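Local coordinates for holo-[acyl-carrier-protein] synthase (Thermotoga maritima, PDB 5XUM), which belongs to the 4'-phosphopantetheinyl transferase superfamily and assembles here as three copies of one chain, at residues L10-V15 with R99-L104; R22-S27 with E40-R45; E26-L31 with V68-S73; N61-T66 with K83-F88. All blocks are in the same frame, centred on the assembly; numbering follows the deposited sequence.

Overall arrangement
All four contacts lie within the family region of the chain, and interaction 1 closes a long loop in which the other three are nested. Interaction 1 joins two strands of the three-stranded antiparallel sheet that contains 2-11 and 100-108, and faces the neighbouring subunits; interaction 2 is centred about 13 Å away, where Val12 and Val15 of 10-15 pack on Ala43 and Ile42 of helix 38-56. Interactions 2 and 3 have centres about 8 Å apart and share Glu26 and Ser27 of helix 26-34, with Arg45 reaching Phe70 between them. Interaction 4, about 16 Å from interaction 3 by centres, touches it where Val68 meets Phe85. Helical packing thus connects the subunit-facing sheet to the sheet containing 68-73.

Interaction 1: L10-V15 with R99-L104; sequences LEVERV and RFAVAL
Strand 2-11 ends antiparallel to the start of strand 100-108: Leu10 and Ala101 form a hydrogen-bonded pair, Leu10 N to Ala101 O at 3.0 Å and Ala101 N to Leu10 O at 2.8 Å, followed by the non-hydrogen-bonded pair Glu11 and Phe100. A further bond runs from Val12 N to Arg99 O (2.9 Å), and a water that donates to the same oxygen accepts from Glu13 N. On one face Leu10 CD1 lies 3.8 Å from Ala101 CB, a methyl that Val12 CG2 also approaches. Helix 38-56 packs on this side, with Ala43, Phe46 and Ala47 against Leu10. The pair belongs to a three-stranded antiparallel sheet in which 100-108 is central and 2-11 outermost within the chain. Its other face carries Glu11 and Phe100, and looks to the assembly: Phe100 meets Phe100 of both neighbouring subunits edge-to-face. Glu11 turns CG anti to its own backbone N (chi1 -162°), laying an extended chain over the Phe100 ring. CG stands 4.1 Å from the ring centroid in a CH-pi contact, and the carboxylate plane is only 16° from that of the ring. Past the ring, Glu11 OE2 makes a long salt bridge to Arg99 NH1 (3.7 Å), at the guanidinium edge, while OE1 forms a salt bridge with Arg14 NH1 at 2.8 Å, with weak hydrogen-bond geometry. Arg14 also bridges to Asp98 of the third subunit.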
loop_
_atom_site.group_PDB
_atom_site.type_symbol
_atom_site.label_atom_id
_atom_site.label_comp_id
_atom_site.label_asym_id
_atom_site.label_seq_id
_atom_site.Cartn_x
_atom_site.Cartn_y
_atom_site.Cartn_z
ATOM N N LEU A 10 -5.887 17.310 -4.881
ATOM C CA LEU A 10 -6.585 18.442 -5.490
ATOM C C LEU A 10 -6.939 19.526 -4.480
ATOM O O LEU A 10 -7.267 19.233 -3.324
ATOM C CB LEU A 10 -7.824 17.990 -6.283
ATOM C CG LEU A 10 -8.877 17.066 -5.668
ATOM C CD1 LEU A 10 -9.820 17.845 -4.768
ATOM C CD2 LEU A 10 -9.669 16.372 -6.766
ATOM N N GLU A 11 -6.858 20.777 -4.926
ATOM C CA GLU A 11 -7.242 21.919 -4.106
ATOM C C GLU A 11 -8.765 21.990 -4.057
ATOM O O GLU A 11 -9.419 22.138 -5.095
ATOM C CB GLU A 11 -6.644 23.213 -4.671
ATOM C CG GLU A 11 -6.621 24.379 -3.687
ATOM C CD GLU A 11 -5.677 25.500 -4.099
ATOM O OE1 GLU A 11 -5.290 25.570 -5.287
ATOM O OE2 GLU A 11 -5.320 26.323 -3.229
ATOM N N VAL A 12 -9.316 21.865 -2.850
ATOM C CA VAL A 12 -10.766 21.828 -2.634
ATOM C C VAL A 12 -11.470 23.056 -3.218
ATOM O O VAL A 12 -12.470 22.918 -3.930
ATOM C CB VAL A 12 -11.117 21.673 -1.132
ATOM C CG1 VAL A 12 -12.607 21.887 -0.883
ATOM C CG2 VAL A 12 -10.685 20.306 -0.618
ATOM N N GLU A 13 -10.927 24.241 -2.932
ATOM C CA GLU A 13 -11.529 25.518 -3.335
ATOM C C GLU A 13 -11.739 25.655 -4.846
ATOM O O GLU A 13 -12.678 26.323 -5.284
ATOM C CB GLU A 13 -10.697 26.695 -2.815
ATOM C CG GLU A 13 -11.463 28.008 -2.712
ATOM C CD GLU A 13 -10.563 29.197 -2.425
ATOM O OE1 GLU A 13 -10.823 29.909 -1.431
ATOM O OE2 GLU A 13 -9.598 29.420 -3.189
ATOM N N ARG A 14 -10.873 25.023 -5.636
ATOM C CA ARG A 14 -10.962 25.117 -7.095
ATOM C C ARG A 14 -11.826 24.024 -7.746
ATOM O O ARG A 14 -11.917 23.947 -8.974
ATOM C CB ARG A 14 -9.565 25.193 -7.728
ATOM C CG ARG A 14 -8.905 26.556 -7.560
ATOM C CD ARG A 14 -7.708 26.743 -8.481
ATOM N NE ARG A 14 -6.490 26.133 -7.948
ATOM C CZ ARG A 14 -5.984 24.970 -8.353
ATOM N NH1 ARG A 14 -4.869 24.510 -7.800
ATOM N NH2 ARG A 14 -6.582 24.267 -9.307
ATOM N N VAL A 15 -12.467 23.200 -6.917
ATOM C CA VAL A 15 -13.429 22.199 -7.389
ATOM C C VAL A 15 -14.848 22.778 -7.321
ATOM O O VAL A 15 -15.322 23.127 -6.237
ATOM C CB VAL A 15 -13.356 20.885 -6.573
ATOM C CG1 VAL A 15 -14.400 19.886 -7.058
ATOM C CG2 VAL A 15 -11.964 20.273 -6.650
ATOM N N ARG A 99 -7.700 21.926 3.118
ATOM C CA ARG A 99 -7.531 22.821 1.955
ATOM C C ARG A 99 -7.233 22.043 0.672
ATOM O O ARG A 99 -7.818 22.316 -0.376
ATOM C CB ARG A 99 -6.478 23.914 2.193
ATOM C CG ARG A 99 -6.856 24.929 3.264
ATOM C CD ARG A 99 -6.398 26.341 2.914
ATOM N NE ARG A 99 -4.954 26.446 2.694
ATOM C CZ ARG A 99 -4.379 26.619 1.505
ATOM N NH1 ARG A 99 -5.118 26.710 0.404
ATOM N NH2 ARG A 99 -3.059 26.703 1.413
ATOM N N PHE A 100 -6.314 21.085 0.762
ATOM C CA PHE A 100 -6.069 20.136 -0.315
ATOM C C PHE A 100 -6.609 18.775 0.102
ATOM O O PHE A 100 -6.421 18.354 1.242
ATOM C CB PHE A 100 -4.572 20.033 -0.621
ATOM C CG PHE A 100 -4.012 21.227 -1.342
ATOM C CD1 PHE A 100 -3.900 21.227 -2.728
ATOM C CD2 PHE A 100 -3.584 22.350 -0.636
ATOM C CE1 PHE A 100 -3.380 22.328 -3.396
ATOM C CE2 PHE A 100 -3.065 23.453 -1.300
ATOM C CZ PHE A 100 -2.963 23.441 -2.684
ATOM N N ALA A 101 -7.293 18.101 -0.816
ATOM C CA ALA A 101 -7.767 16.743 -0.581
ATOM C C ALA A 101 -6.740 15.747 -1.110
ATOM O O ALA A 101 -6.200 15.932 -2.198
ATOM C CB ALA A 101 -9.117 16.527 -1.246
ATOM N N VAL A 102 -6.453 14.710 -0.326
ATOM C CA VAL A 102 -5.571 13.624 -0.771
ATOM C C VAL A 102 -6.285 12.282 -0.608
ATOM O O VAL A 102 -6.745 11.940 0.488
ATOM C CB VAL A 102 -4.206 13.615 -0.037
ATOM C CG1 VAL A 102 -3.328 12.465 -0.528
ATOM C CG2 VAL A 102 -3.474 14.939 -0.231
ATOM N N ALA A 103 -6.383 11.540 -1.707
ATOM C CA ALA A 103 -7.036 10.234 -1.703
ATOM C C ALA A 103 -6.056 9.123 -2.053
ATOM O O ALA A 103 -5.182 9.298 -2.904
ATOM C CB ALA A 103 -8.208 10.221 -2.663
ATOM N N LEU A 104 -6.222 7.987 -1.386
ATOM C CA LEU A 104 -5.378 6.815 -1.569
ATOM C C LEU A 104 -6.248 5.594 -1.874
ATOM O O LEU A 104 -7.227 5.338 -1.175
ATOM C CB LEU A 104 -4.556 6.567 -0.298
ATOM C CG LEU A 104 -3.795 5.242 -0.157
ATOM C CD1 LEU A 104 -2.587 5.218 -1.078
ATOM C CD2 LEU A 104 -3.365 5.032 1.286
HETATM O O HOH W 1 -8.840 24.737 -1.111
#

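Interaction 2: R22-S27 with E40-R45; sequences RILGES and EFIAGR
The turn between helix 20-23 and helix 26-34 brings Ile23 and Leu24 against one side of the long helix 38-56, in a buried contact made mainly by apolar side chains. Ile23 is the last residue of its helix and Leu24 the first to depart from helical geometry. Leu24 divides its two methyls between different partners. CD1 lies 3.6 Å from Ile42 CD1 and also approaches the Phe41 ring at its edge, with CE2 at 4.3 Å, whereas CD2 rests 3.9 Å from Arg45 CB. The Leu24 side chain runs at about a right angle to those of both Ile42 and Arg45. Ile23 places CG1 between its backbone N and carbonyl carbon (chi1 69°), which carries CD1 to within 4.1 Å of Ile42 CG2. Arg45 presents only its aliphatic root here: bent at chi2, it leads its guanidinium away from the turn and lays one face under Phe41 CE1, while NH2 donates a hydrogen bond to Phe70 O. Glu28 OE1 accepts a hydrogen bond from Gly25 N. The arrangement is a short inter-helix turn whose apolar residues pack on the side of helix 38-56, with Gly25 as N-cap of the next helix.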
loop_
_atom_site.group_PDB
_atom_site.type_symbol
_atom_site.label_atom_id
_atom_site.label_comp_id
_atom_site.label_asym_id
_atom_site.label_seq_id
_atom_site.Cartn_x
_atom_site.Cartn_y
_atom_site.Cartn_z
ATOM N N ARG A 22 -22.104 15.441 -12.646
ATOM C CA ARG A 22 -21.305 14.696 -13.621
ATOM C C ARG A 22 -20.566 13.489 -13.034
ATOM O O ARG A 22 -20.417 12.465 -13.707
ATOM C CB ARG A 22 -20.306 15.627 -14.318
ATOM C CG ARG A 22 -20.934 16.660 -15.246
ATOM C CD ARG A 22 -21.425 16.043 -16.548
ATOM N NE ARG A 22 -20.331 15.470 -17.329
ATOM C CZ ARG A 22 -20.488 14.769 -18.450
ATOM N NH1 ARG A 22 -21.701 14.543 -18.941
ATOM N NH2 ARG A 22 -19.425 14.291 -19.083
ATOM N N ILE A 23 -20.108 13.609 -11.790
ATOM C CA ILE A 23 -19.225 12.591 -11.205
ATOM C C ILE A 23 -19.890 11.628 -10.214
ATOM O O ILE A 23 -19.406 10.512 -10.020
ATOM C CB ILE A 23 -17.957 13.211 -10.561
ATOM C CG1 ILE A 23 -18.307 14.022 -9.304
ATOM C CG2 ILE A 23 -17.196 14.048 -11.583
ATOM C CD1 ILE A 23 -17.169 14.144 -8.310
ATOM N N LEU A 24 -20.991 12.051 -9.598
ATOM C CA LEU A 24 -21.613 11.265 -8.529
ATOM C C LEU A 24 -22.624 10.241 -9.029
ATOM O O LEU A 24 -23.409 10.520 -9.933
ATOM C CB LEU A 24 -22.279 12.173 -7.490
ATOM C CG LEU A 24 -21.452 13.182 -6.689
ATOM C CD1 LEU A 24 -22.355 13.842 -5.661
ATOM C CD2 LEU A 24 -20.243 12.543 -6.013
ATOM N N GLY A 25 -22.593 9.057 -8.422
ATOM C CA GLY A 25 -23.622 8.044 -8.638
ATOM C C GLY A 25 -24.848 8.348 -7.792
ATOM O O GLY A 25 -24.829 9.278 -6.979
ATOM N N GLU A 26 -25.905 7.557 -7.972
ATOM C CA GLU A 26 -27.188 7.799 -7.298
ATOM C C GLU A 26 -27.109 7.723 -5.771
ATOM O O GLU A 26 -27.674 8.571 -5.078
ATOM C CB GLU A 26 -28.277 6.856 -7.826
ATOM C CG GLU A 26 -28.722 7.149 -9.252
ATOM C CD GLU A 26 -29.263 8.557 -9.429
ATOM O OE1 GLU A 26 -28.666 9.331 -10.209
ATOM O OE2 GLU A 26 -30.278 8.896 -8.782
ATOM N N SER A 27 -26.409 6.715 -5.257
ATOM C CA SER A 27 -26.248 6.544 -3.812
ATOM C C SER A 27 -25.341 7.616 -3.201
ATOM O O SER A 27 -25.515 7.990 -2.040
ATOM C CB SER A 27 -25.725 5.144 -3.486
ATOM O OG SER A 27 -26.673 4.153 -3.841
ATOM N N GLU A 40 -16.268 20.097 -0.009
ATOM C CA GLU A 40 -15.315 19.089 0.442
ATOM C C GLU A 40 -15.701 17.691 -0.019
ATOM O O GLU A 40 -14.841 16.916 -0.441
ATOM C CB GLU A 40 -15.205 19.094 1.961
ATOM C CG GLU A 40 -14.278 20.153 2.521
ATOM C CD GLU A 40 -13.641 19.709 3.822
ATOM O OE1 GLU A 40 -14.340 19.092 4.656
ATOM O OE2 GLU A 40 -12.438 19.978 4.013
ATOM N N PHE A 41 -16.993 17.376 0.080
ATOM C CA PHE A 41 -17.499 16.059 -0.295
ATOM C C PHE A 41 -17.231 15.764 -1.766
ATOM O O PHE A 41 -16.754 14.681 -2.108
ATOM C CB PHE A 41 -18.995 15.929 0.015
ATOM C CG PHE A 41 -19.552 14.561 -0.266
ATOM C CD1 PHE A 41 -19.413 13.533 0.661
ATOM C CD2 PHE A 41 -20.208 14.293 -1.466
ATOM C CE1 PHE A 41 -19.923 12.268 0.404
ATOM C CE2 PHE A 41 -20.718 13.029 -1.731
ATOM C CZ PHE A 41 -20.576 12.015 -0.795
ATOM N N ILE A 42 -17.537 16.738 -2.620
ATOM C CA ILE A 42 -17.345 16.616 -4.063
ATOM C C ILE A 42 -15.870 16.475 -4.407
ATOM O O ILE A 42 -15.494 15.615 -5.204
ATOM C CB ILE A 42 -17.953 17.822 -4.824
ATOM C CG1 ILE A 42 -19.465 17.916 -4.580
ATOM C CG2 ILE A 42 -17.642 17.746 -6.316
ATOM C CD1 ILE A 42 -20.228 16.626 -4.816
ATOM N N ALA A 43 -15.045 17.323 -3.797
ATOM C CA ALA A 43 -13.601 17.282 -3.984
ATOM C C ALA A 43 -13.037 15.914 -3.583
ATOM O O ALA A 43 -12.229 15.334 -4.308
ATOM C CB ALA A 43 -12.937 18.400 -3.192
ATOM N N GLY A 44 -13.492 15.403 -2.440
ATOM C CA GLY A 44 -13.064 14.102 -1.934
ATOM C C GLY A 44 -13.444 12.939 -2.837
ATOM O O GLY A 44 -12.635 12.039 -3.068
ATOM N N ARG A 45 -14.674 12.960 -3.349
ATOM C CA ARG A 45 -15.157 11.912 -4.250
ATOM C C ARG A 45 -14.469 11.950 -5.609
ATOM O O ARG A 45 -14.213 10.901 -6.202
ATOM C CB ARG A 45 -16.683 11.965 -4.409
ATOM C CG ARG A 45 -17.434 10.942 -3.566
ATOM C CD ARG A 45 -17.095 11.060 -2.089
ATOM N NE ARG A 45 -17.615 9.947 -1.302
ATOM C CZ ARG A 45 -17.321 9.734 -0.023
ATOM N NH1 ARG A 45 -16.502 10.556 0.626
ATOM N NH2 ARG A 45 -17.845 8.694 0.612
#

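Interaction 3: E26-L31 with V68-S73; sequences ESEKRL and VEFLES
Glu28 and Glu69 run past each other in opposite directions, each carboxylate reaching a backbone N-H in the other's segment. Glu69 points from strand 68-73 to the first turn of helix 26-34, where OE2 accepts from Glu28 N (2.9 Å) nearly in line with its own C-O bond; His82 NE2 holds OE1. In return Glu28 OE2 accepts from Phe70 N at 2.7 Å. That bond is almost straight, 175° at the hydrogen, but enters from above the carboxylate plane. The two carboxylate planes are nearly perpendicular, at 86°. Although Glu28 OE1 and Glu69 OE2 come within 4.1 Å, the likely repulsion is probably eased by Lys49, which makes a salt bridge to Glu28 OE1. Alongside, Leu71 CD2 packs 3.6 Å from Ser27 CB, and the Leu31 and Glu72 side chains cross at about a right angle, Leu31 CD2 lying 4.1 Å from Glu72 CG. The strand is outermost in its sheet within the chain, and the exchange shows an acidic side chain bound at a helix N-terminus, where backbone N-H groups would favour negative charge.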
loop_
_atom_site.group_PDB
_atom_site.type_symbol
_atom_site.label_atom_id
_atom_site.label_comp_id
_atom_site.label_asym_id
_atom_site.label_seq_id
_atom_site.Cartn_x
_atom_site.Cartn_y
_atom_site.Cartn_z
ATOM N N GLU A 26 -25.905 7.557 -7.972
ATOM C CA GLU A 26 -27.188 7.799 -7.298
ATOM C C GLU A 26 -27.109 7.723 -5.771
ATOM O O GLU A 26 -27.674 8.571 -5.078
ATOM C CB GLU A 26 -28.277 6.856 -7.826
ATOM C CG GLU A 26 -28.722 7.149 -9.252
ATOM C CD GLU A 26 -29.263 8.557 -9.429
ATOM O OE1 GLU A 26 -28.666 9.331 -10.209
ATOM O OE2 GLU A 26 -30.278 8.896 -8.782
ATOM N N SER A 27 -26.409 6.715 -5.257
ATOM C CA SER A 27 -26.248 6.544 -3.812
ATOM C C SER A 27 -25.341 7.616 -3.201
ATOM O O SER A 27 -25.515 7.990 -2.040
ATOM C CB SER A 27 -25.725 5.144 -3.486
ATOM O OG SER A 27 -26.673 4.153 -3.841
ATOM N N GLU A 28 -24.383 8.105 -3.988
ATOM C CA GLU A 28 -23.515 9.207 -3.563
ATOM C C GLU A 28 -24.288 10.523 -3.468
ATOM O O GLU A 28 -24.000 11.349 -2.603
ATOM C CB GLU A 28 -22.321 9.364 -4.508
ATOM C CG GLU A 28 -21.265 8.278 -4.371
ATOM C CD GLU A 28 -20.122 8.434 -5.360
ATOM O OE1 GLU A 28 -20.388 8.693 -6.556
ATOM O OE2 GLU A 28 -18.953 8.284 -4.941
ATOM N N LYS A 29 -25.262 10.703 -4.361
ATOM C CA LYS A 29 -26.141 11.881 -4.354
ATOM C C LYS A 29 -26.990 11.949 -3.086
ATOM O O LYS A 29 -27.175 13.027 -2.519
ATOM C CB LYS A 29 -27.045 11.899 -5.591
ATOM C CG LYS A 29 -26.341 12.305 -6.875
ATOM C CD LYS A 29 -27.259 12.144 -8.076
ATOM C CE LYS A 29 -26.538 12.492 -9.369
ATOM N NZ LYS A 29 -27.393 12.243 -10.562
ATOM N N ARG A 30 -27.501 10.796 -2.652
ATOM C CA ARG A 30 -28.247 10.685 -1.397
ATOM C C ARG A 30 -27.370 11.006 -0.186
ATOM O O ARG A 30 -27.831 11.621 0.778
ATOM C CB ARG A 30 -28.858 9.289 -1.250
ATOM C CG ARG A 30 -30.162 9.092 -2.009
ATOM C CD ARG A 30 -30.663 7.661 -1.884
ATOM N NE ARG A 30 -30.004 6.762 -2.831
ATOM C CZ ARG A 30 -30.050 5.433 -2.771
ATOM N NH1 ARG A 30 -30.719 4.823 -1.800
ATOM N NH2 ARG A 30 -29.417 4.709 -3.684
ATOM N N LEU A 31 -26.107 10.586 -0.248
ATOM C CA LEU A 31 -25.130 10.881 0.798
ATOM C C LEU A 31 -24.715 12.355 0.759
ATOM O O LEU A 31 -24.490 12.971 1.803
ATOM C CB LEU A 31 -23.910 9.962 0.655
ATOM C CG LEU A 31 -22.831 9.937 1.743
ATOM C CD1 LEU A 31 -23.374 9.431 3.073
ATOM C CD2 LEU A 31 -21.662 9.077 1.286
ATOM N N VAL A 68 -18.172 4.171 -10.593
ATOM C CA VAL A 68 -17.477 3.904 -9.339
ATOM C C VAL A 68 -18.038 4.810 -8.249
ATOM O O VAL A 68 -18.012 6.034 -8.376
ATOM C CB VAL A 68 -15.958 4.151 -9.472
ATOM C CG1 VAL A 68 -15.229 3.704 -8.218
ATOM C CG2 VAL A 68 -15.400 3.424 -10.683
ATOM N N GLU A 69 -18.550 4.207 -7.183
ATOM C CA GLU A 69 -19.093 4.971 -6.068
ATOM C C GLU A 69 -18.285 4.760 -4.801
ATOM O O GLU A 69 -17.767 3.670 -4.554
ATOM C CB GLU A 69 -20.557 4.605 -5.813
ATOM C CG GLU A 69 -21.537 5.263 -6.767
ATOM C CD GLU A 69 -22.970 5.138 -6.293
ATOM O OE1 GLU A 69 -23.505 4.008 -6.280
ATOM O OE2 GLU A 69 -23.565 6.176 -5.933
ATOM N N PHE A 70 -18.174 5.819 -4.006
ATOM C CA PHE A 70 -17.576 5.725 -2.688
ATOM C C PHE A 70 -18.602 6.111 -1.638
ATOM O O PHE A 70 -18.914 7.293 -1.446
ATOM C CB PHE A 70 -16.302 6.568 -2.593
ATOM C CG PHE A 70 -15.168 6.035 -3.425
ATOM C CD1 PHE A 70 -14.247 5.150 -2.880
ATOM C CD2 PHE A 70 -15.033 6.403 -4.759
ATOM C CE1 PHE A 70 -13.202 4.653 -3.644
ATOM C CE2 PHE A 70 -13.993 5.906 -5.530
ATOM C CZ PHE A 70 -13.075 5.031 -4.971
ATOM N N LEU A 71 -19.145 5.087 -0.987
ATOM C CA LEU A 71 -20.138 5.264 0.061
ATOM C C LEU A 71 -19.434 5.305 1.412
ATOM O O LEU A 71 -18.210 5.456 1.470
ATOM C CB LEU A 71 -21.180 4.140 0.003
ATOM C CG LEU A 71 -21.813 3.865 -1.369
ATOM C CD1 LEU A 71 -22.763 2.679 -1.310
ATOM C CD2 LEU A 71 -22.521 5.099 -1.914
ATOM N N GLU A 72 -20.199 5.183 2.492
ATOM C CA GLU A 72 -19.628 5.205 3.835
ATOM C C GLU A 72 -20.190 4.127 4.753
ATOM O O GLU A 72 -21.405 3.955 4.862
ATOM C CB GLU A 72 -19.793 6.585 4.477
ATOM C CG GLU A 72 -18.827 7.629 3.939
ATOM C CD GLU A 72 -18.674 8.835 4.847
ATOM O OE1 GLU A 72 -19.157 8.797 6.001
ATOM O OE2 GLU A 72 -18.063 9.828 4.401
ATOM N N SER A 73 -19.281 3.393 5.386
ATOM C CA SER A 73 -19.599 2.515 6.502
ATOM C C SER A 73 -18.793 3.023 7.687
ATOM O O SER A 73 -17.567 3.144 7.602
ATOM C CB SER A 73 -19.242 1.064 6.184
ATOM O OG SER A 73 -20.055 0.557 5.139
#

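Interaction 4: N61-T66 with K83-F88; sequences NGHSFT and KDFGFF
His63 and Phe85 form a T-shaped (edge-to-face) stack that joins two loops, one leading from helix 38-56 to strand 68-73 and the other from strand 76-81 to strand 90-97. The edge of Phe85 is turned toward the face of His63, with centroids 4.7 Å apart and planes at 62°. Traced outward, His63 begins with CB, which lies in the plane of the Phe85 ring at its edge and meets CE1 at 3.7 Å. CG comes closer, 3.4 Å from the same Phe85 CE1, which stands over the imidazole face but displaced toward its rim. On one branch ND1 has a second neighbour: Lys83 CD lies 3.3 Å away in the imidazole plane, at the ring edge. The next atom, His63 CE1, has moved along the phenyl edge to Phe85 CD1 at 3.8 Å. On the other branch CD2 sits about equally far from Phe85 CE1 and CD1, and at the far end NE2 is nearest Phe85 CD1, at 3.9 Å. Phe85 is backed by helix 38-56, through an edge-to-face pair with Phe52 and packing on Leu56. A bend at chi3 (-87°) lets Lys83 pass the imidazole edge and send its amine toward the loop before strand 68-73, where Asp67, just after 61-66, forms a salt bridge with Lys83 NZ through OD2, which also accepts a hydrogen bond from Ser64 N.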
loop_
_atom_site.group_PDB
_atom_site.type_symbol
_atom_site.label_atom_id
_atom_site.label_comp_id
_atom_site.label_asym_id
_atom_site.label_seq_id
_atom_site.Cartn_x
_atom_site.Cartn_y
_atom_site.Cartn_z
ATOM N N ASN A 61 -10.863 3.358 -19.530
ATOM C CA ASN A 61 -10.916 2.534 -20.735
ATOM C C ASN A 61 -12.217 2.764 -21.502
ATOM O O ASN A 61 -12.208 3.299 -22.612
ATOM C CB ASN A 61 -10.740 1.053 -20.373
ATOM C CG ASN A 61 -10.813 0.135 -21.583
ATOM O OD1 ASN A 61 -10.260 0.432 -22.643
ATOM N ND2 ASN A 61 -11.493 -0.996 -21.423
ATOM N N GLY A 62 -13.329 2.357 -20.896
ATOM C CA GLY A 62 -14.663 2.641 -21.416
ATOM C C GLY A 62 -15.595 2.973 -20.268
ATOM O O GLY A 62 -16.804 2.742 -20.348
ATOM N N HIS A 63 -15.021 3.531 -19.202
ATOM C CA HIS A 63 -15.731 3.742 -17.944
ATOM C C HIS A 63 -15.999 5.191 -17.656
ATOM O O HIS A 63 -15.343 6.081 -18.201
ATOM C CB HIS A 63 -14.950 3.126 -16.783
ATOM C CG HIS A 63 -14.326 1.787 -17.103
ATOM N ND1 HIS A 63 -15.055 0.670 -17.274
ATOM C CD2 HIS A 63 -12.993 1.414 -17.268
ATOM C CE1 HIS A 63 -14.236 -0.366 -17.541
ATOM N NE2 HIS A 63 -12.973 0.092 -17.537
ATOM N N SER A 64 -16.973 5.427 -16.782
ATOM C CA SER A 64 -17.335 6.764 -16.329
ATOM C C SER A 64 -17.118 6.885 -14.822
ATOM O O SER A 64 -17.074 5.877 -14.112
ATOM C CB SER A 64 -18.799 7.053 -16.673
ATOM O OG SER A 64 -19.224 8.290 -16.130
ATOM N N PHE A 65 -16.992 8.120 -14.339
ATOM C CA PHE A 65 -16.850 8.390 -12.905
ATOM C C PHE A 65 -18.062 7.938 -12.085
ATOM O O PHE A 65 -17.940 7.674 -10.886
ATOM C CB PHE A 65 -16.541 9.873 -12.663
ATOM C CG PHE A 65 -15.067 10.184 -12.570
ATOM C CD1 PHE A 65 -14.615 11.208 -11.747
ATOM C CD2 PHE A 65 -14.129 9.447 -13.293
ATOM C CE1 PHE A 65 -13.262 11.502 -11.653
ATOM C CE2 PHE A 65 -12.772 9.732 -13.199
ATOM C CZ PHE A 65 -12.339 10.762 -12.378
ATOM N N THR A 66 -19.218 7.834 -12.741
ATOM C CA THR A 66 -20.443 7.333 -12.108
ATOM C C THR A 66 -20.457 5.804 -11.955
ATOM O O THR A 66 -21.250 5.264 -11.179
ATOM C CB THR A 66 -21.709 7.787 -12.869
ATOM O OG1 THR A 66 -21.599 7.425 -14.252
ATOM C CG2 THR A 66 -21.896 9.295 -12.752
ATOM N N LYS A 83 -19.617 -1.831 -12.429
ATOM C CA LYS A 83 -19.038 -2.412 -13.632
ATOM C C LYS A 83 -17.883 -3.324 -13.218
ATOM O O LYS A 83 -17.403 -3.241 -12.086
ATOM C CB LYS A 83 -18.539 -1.290 -14.553
ATOM C CG LYS A 83 -18.461 -1.658 -16.025
ATOM C CD LYS A 83 -18.158 -0.453 -16.902
ATOM C CE LYS A 83 -19.422 0.289 -17.312
ATOM N NZ LYS A 83 -19.133 1.360 -18.308
ATOM N N ASP A 84 -17.455 -4.204 -14.120
ATOM C CA ASP A 84 -16.261 -5.014 -13.894
ATOM C C ASP A 84 -15.009 -4.246 -14.311
ATOM O O ASP A 84 -14.863 -3.865 -15.476
ATOM C CB ASP A 84 -16.351 -6.348 -14.643
ATOM C CG ASP A 84 -17.239 -7.362 -13.936
ATOM O OD1 ASP A 84 -17.422 -7.251 -12.704
ATOM O OD2 ASP A 84 -17.747 -8.283 -14.613
ATOM N N PHE A 85 -14.121 -4.011 -13.348
ATOM C CA PHE A 85 -12.870 -3.293 -13.594
ATOM C C PHE A 85 -11.648 -4.211 -13.504
ATOM O O PHE A 85 -10.571 -3.867 -13.989
ATOM C CB PHE A 85 -12.715 -2.120 -12.619
ATOM C CG PHE A 85 -13.799 -1.081 -12.732
ATOM C CD1 PHE A 85 -13.780 -0.144 -13.759
ATOM C CD2 PHE A 85 -14.834 -1.034 -11.804
ATOM C CE1 PHE A 85 -14.776 0.816 -13.862
ATOM C CE2 PHE A 85 -15.833 -0.077 -11.902
ATOM C CZ PHE A 85 -15.806 0.847 -12.935
ATOM N N GLY A 86 -11.827 -5.372 -12.878
ATOM C CA GLY A 86 -10.748 -6.347 -12.696
ATOM C C GLY A 86 -11.153 -7.447 -11.735
ATOM O O GLY A 86 -12.321 -7.537 -11.344
ATOM N N PHE A 87 -10.196 -8.286 -11.346
ATOM C CA PHE A 87 -10.485 -9.383 -10.418
ATOM C C PHE A 87 -9.963 -9.154 -8.994
ATOM O O PHE A 87 -9.931 -10.083 -8.182
ATOM C CB PHE A 87 -10.037 -10.744 -10.983
ATOM C CG PHE A 87 -8.546 -10.900 -11.119
ATOM C CD1 PHE A 87 -7.823 -11.624 -10.175
ATOM C CD2 PHE A 87 -7.866 -10.346 -12.200
ATOM C CE1 PHE A 87 -6.449 -11.778 -10.297
ATOM C CE2 PHE A 87 -6.493 -10.495 -12.330
ATOM C CZ PHE A 87 -5.783 -11.213 -11.377
ATOM N N PHE A 88 -9.561 -7.920 -8.693
ATOM C CA PHE A 88 -9.231 -7.556 -7.318
ATOM C C PHE A 88 -10.480 -7.749 -6.462
ATOM O O PHE A 88 -11.590 -7.453 -6.907
ATOM C CB PHE A 88 -8.710 -6.108 -7.226
ATOM C CG PHE A 88 -9.680 -5.071 -7.733
ATOM C CD1 PHE A 88 -9.666 -4.679 -9.069
ATOM C CD2 PHE A 88 -10.603 -4.480 -6.875
ATOM C CE1 PHE A 88 -10.561 -3.730 -9.540
ATOM C CE2 PHE A 88 -11.505 -3.532 -7.341
ATOM C CZ PHE A 88 -11.482 -3.154 -8.675
#